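Local coordinates for protein CyaY (Psychromonas ingrahamii, PDB 4LP1) that belongs to the frataxin family and is probably involved in iron-sulfur cluster assembly, perhaps as a regulator, probably binding ferrous and ferric iron, at residues G34-L39 with K46-R51. Sequence-based numbering, arbitrary orientation.
Sequences GSLLTL and KLIINR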
ATOM      1  N   GLY A  34      -9.574  -8.080  -6.924  1.00 49.42           N
ATOM      2  CA  GLY A  34      -9.065  -7.626  -8.204  1.00 44.79           C
ATOM      3  C   GLY A  34      -7.852  -6.725  -8.023  1.00 32.04           C
ATOM      4  O   GLY A  34      -6.890  -7.103  -7.372  1.00 31.98           O
ATOM      5  N   SER A  35      -7.922  -5.530  -8.601  1.00 26.59           N
ATOM      6  CA  SER A  35      -6.877  -4.503  -8.512  1.00 25.69           C
ATOM      7  C   SER A  35      -6.745  -3.874  -7.114  1.00 21.74           C
ATOM      8  O   SER A  35      -5.786  -3.157  -6.832  1.00 24.38           O
ATOM      9  CB  SER A  35      -7.151  -3.401  -9.550  1.00 28.81           C
ATOM     10  OG  SER A  35      -8.247  -2.587  -9.165  1.00 31.02           O
ATOM     11  N   LEU A  36      -7.726  -4.123  -6.253  1.00 20.61           N
ATOM     12  CA  LEU A  36      -7.789  -3.510  -4.924  1.00 21.06           C
ATOM     13  C   LEU A  36      -7.186  -4.359  -3.822  1.00 23.38           C
ATOM     14  O   LEU A  36      -7.310  -5.583  -3.827  1.00 25.70           O
ATOM     15  CB  LEU A  36      -9.240  -3.210  -4.534  1.00 21.46           C
ATOM     16  CG  LEU A  36      -9.948  -2.062  -5.242  1.00 31.33           C
ATOM     17  CD1 LEU A  36     -11.376  -1.990  -4.725  1.00 38.86           C
ATOM     18  CD2 LEU A  36      -9.236  -0.722  -5.034  1.00 39.11           C
ATOM     19  N   LEU A  37      -6.507  -3.689  -2.894  1.00 16.65           N
ATOM     20  CA  LEU A  37      -6.098  -4.301  -1.644  1.00 16.00           C
ATOM     21  C   LEU A  37      -6.657  -3.407  -0.557  1.00 17.58           C
ATOM     22  O   LEU A  37      -6.273  -2.245  -0.433  1.00 15.95           O
ATOM     23  CB  LEU A  37      -4.583  -4.434  -1.533  1.00 14.74           C
ATOM     24  CG  LEU A  37      -4.048  -5.031  -0.230  1.00 17.98           C
ATOM     25  CD1 LEU A  37      -4.607  -6.444   0.045  1.00 25.48           C
ATOM     26  CD2 LEU A  37      -2.524  -5.040  -0.280  1.00 20.24           C
ATOM     27  N   THR A  38      -7.599  -3.954   0.201  1.00 17.42           N
ATOM     28  CA  THR A  38      -8.292  -3.212   1.248  1.00 18.26           C
ATOM     29  C   THR A  38      -7.778  -3.665   2.602  1.00 19.36           C
ATOM     30  O   THR A  38      -7.749  -4.859   2.890  1.00 18.77           O
ATOM     31  CB  THR A  38      -9.840  -3.396   1.168  1.00 28.27           C
ATOM     32  OG1 THR A  38     -10.325  -2.765  -0.020  1.00 21.01           O
ATOM     33  CG2 THR A  38     -10.534  -2.742   2.347  1.00 29.36           C
ATOM     34  N   LEU A  39      -7.373  -2.691   3.418  1.00 17.85           N
ATOM     35  CA  LEU A  39      -6.922  -2.922   4.786  1.00 18.23           C
ATOM     36  C   LEU A  39      -7.944  -2.373   5.754  1.00 20.34           C
ATOM     37  O   LEU A  39      -8.317  -1.207   5.649  1.00 25.41           O
ATOM     38  CB  LEU A  39      -5.583  -2.247   5.053  1.00 18.34           C
ATOM     39  CG  LEU A  39      -4.453  -2.544   4.095  1.00 15.78           C
ATOM     40  CD1 LEU A  39      -3.191  -1.926   4.684  1.00 17.16           C
ATOM     41  CD2 LEU A  39      -4.312  -4.058   3.858  1.00 15.85           C
ATOM     42  N   LYS A  46     -10.549   2.231   7.175  1.00 25.26           N
ATOM     43  CA  LYS A  46      -9.909   1.482   6.102  1.00 23.16           C
ATOM     44  C   LYS A  46      -8.822   2.278   5.391  1.00 22.02           C
ATOM     45  O   LYS A  46      -8.817   3.509   5.394  1.00 25.06           O
ATOM     46  CB  LYS A  46     -10.973   1.023   5.107  1.00 29.32           C
ATOM     47  CG  LYS A  46     -12.003   0.071   5.714  1.00 43.14           C
ATOM     48  CD  LYS A  46     -12.893  -0.535   4.643  1.00 40.82           C
ATOM     49  CE  LYS A  46     -13.946  -1.449   5.231  1.00 43.10           C
ATOM     50  NZ  LYS A  46     -15.330  -1.010   4.879  1.00 52.25           N
ATOM     51  N   LEU A  47      -7.831   1.558   4.882  1.00 20.17           N
ATOM     52  CA  LEU A  47      -6.954   2.077   3.835  1.00 22.39           C
ATOM     53  C   LEU A  47      -7.212   1.271   2.565  1.00 18.57           C
ATOM     54  O   LEU A  47      -7.287   0.049   2.645  1.00 19.04           O
ATOM     55  CB  LEU A  47      -5.482   1.987   4.254  1.00 22.34           C
ATOM     56  CG  LEU A  47      -5.077   2.847   5.447  1.00 19.40           C
ATOM     57  CD1 LEU A  47      -3.608   2.680   5.714  1.00 18.76           C
ATOM     58  CD2 LEU A  47      -5.368   4.331   5.165  1.00 30.41           C
ATOM     59  N   ILE A  48      -7.404   1.941   1.423  1.00 19.12           N
ATOM     60  CA  ILE A  48      -7.637   1.257   0.149  1.00 18.75           C
ATOM     61  C   ILE A  48      -6.519   1.569  -0.830  1.00 18.07           C
ATOM     62  O   ILE A  48      -6.259   2.728  -1.174  1.00 18.95           O
ATOM     63  CB  ILE A  48      -8.974   1.614  -0.529  1.00 20.60           C
ATOM     64  CG1 ILE A  48     -10.137   1.083   0.290  1.00 65.36           C
ATOM     65  CG2 ILE A  48      -9.090   0.944  -1.908  1.00 32.89           C
ATOM     66  CD1 ILE A  48     -10.806   2.135   1.116  1.00 37.00           C
ATOM     67  N   ILE A  49      -5.898   0.485  -1.285  1.00 16.78           N
ATOM     68  CA  ILE A  49      -4.800   0.501  -2.241  1.00 16.23           C
ATOM     69  C   ILE A  49      -5.339  -0.016  -3.552  1.00 16.83           C
ATOM     70  O   ILE A  49      -6.058  -1.009  -3.566  1.00 16.96           O
ATOM     71  CB  ILE A  49      -3.620  -0.373  -1.768  1.00 14.95           C
ATOM     72  CG1 ILE A  49      -3.057   0.193  -0.475  1.00 15.01           C
ATOM     73  CG2 ILE A  49      -2.524  -0.413  -2.815  1.00 14.76           C
ATOM     74  CD1 ILE A  49      -2.278  -0.807   0.346  1.00 14.25           C
ATOM     75  N   ASN A  50      -5.059   0.709  -4.630  1.00 17.80           N
ATOM     76  CA  ASN A  50      -5.578   0.381  -5.951  1.00 19.64           C
ATOM     77  C   ASN A  50      -4.465   0.407  -6.991  1.00 25.21           C
ATOM     78  O   ASN A  50      -3.625   1.298  -6.975  1.00 20.86           O
ATOM     79  CB  ASN A  50      -6.680   1.366  -6.342  1.00 24.90           C
ATOM     80  CG  ASN A  50      -7.537   0.862  -7.491  1.00 39.62           C
ATOM     81  OD1 ASN A  50      -7.248  -0.180  -8.095  1.00 29.61           O
ATOM     82  ND2 ASN A  50      -8.588   1.613  -7.818  1.00 45.44           N
ATOM     83  N   ARG A  51      -4.465  -0.578  -7.882  1.00 19.47           N
ATOM     84  CA  ARG A  51      -3.563  -0.586  -9.041  1.00 28.86           C
ATOM     85  C   ARG A  51      -4.176   0.073 -10.269  1.00 28.05           C
ATOM     86  O   ARG A  51      -5.314  -0.222 -10.652  1.00 34.26           O
ATOM     87  CB  ARG A  51      -3.143  -2.026  -9.331  1.00 24.79           C
ATOM     88  CG  ARG A  51      -2.259  -2.564  -8.254  1.00 23.83           C
ATOM     89  CD  ARG A  51      -2.318  -4.071  -8.122  1.00 27.15           C
ATOM     90  NE  ARG A  51      -1.837  -4.786  -9.291  1.00 30.05           N
ATOM     91  CZ  ARG A  51      -1.478  -6.068  -9.274  1.00 36.12           C
ATOM     92  NH1 ARG A  51      -1.536  -6.768  -8.144  1.00 27.56           N
ATOM     93  NH2 ARG A  51      -1.051  -6.647 -10.385  1.00 30.97           N
TER
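Leu36 and Asn50 meet as a non-hydrogen-bonded antiparallel pair, and the CD2 methyl of Leu36 lies against the facing strand: Leu36 CD2 is 3.4 Å from Asn50 CG and 3.5 Å from Ile48 CG2. With CG beside the backbone N (chi1 -72°), the leucine branch leans across toward the facing strand. Replacing Asn50 by an alanine would be likely to leave the Leu36 methyl without the amide carbon on which it rests. On the same face Thr38 and Ile48 run side by side, while Thr38 CG2 meets the aliphatic Lys46 chain at CD, 4.0 Å away. Alternating with these pairs, Leu37–Ile49 and Leu39–Leu47 are antiparallel hydrogen-bonded pairs, each joined by two N-H···O=C bonds; Leu39 N reaches Leu47 O at 2.8 Å. A further backbone hydrogen bond, Arg51 N to Ser35 O at 3.1 Å, extends the ladder. The two strands form a beta hairpin within the antiparallel sheet of the frataxin fold, whose helices 3-24 and 85-97 cover the face bearing Leu37, Leu39, Leu47 and Ile49. There Leu37 and Ile49 pack on Tyr14, and Leu47 on Leu89 and Ala92. Tyr14 OH also hydrogen-bonds Ser35 O, and Arg51 makes a cation-pi contact with its ring and a salt bridge to Asp11.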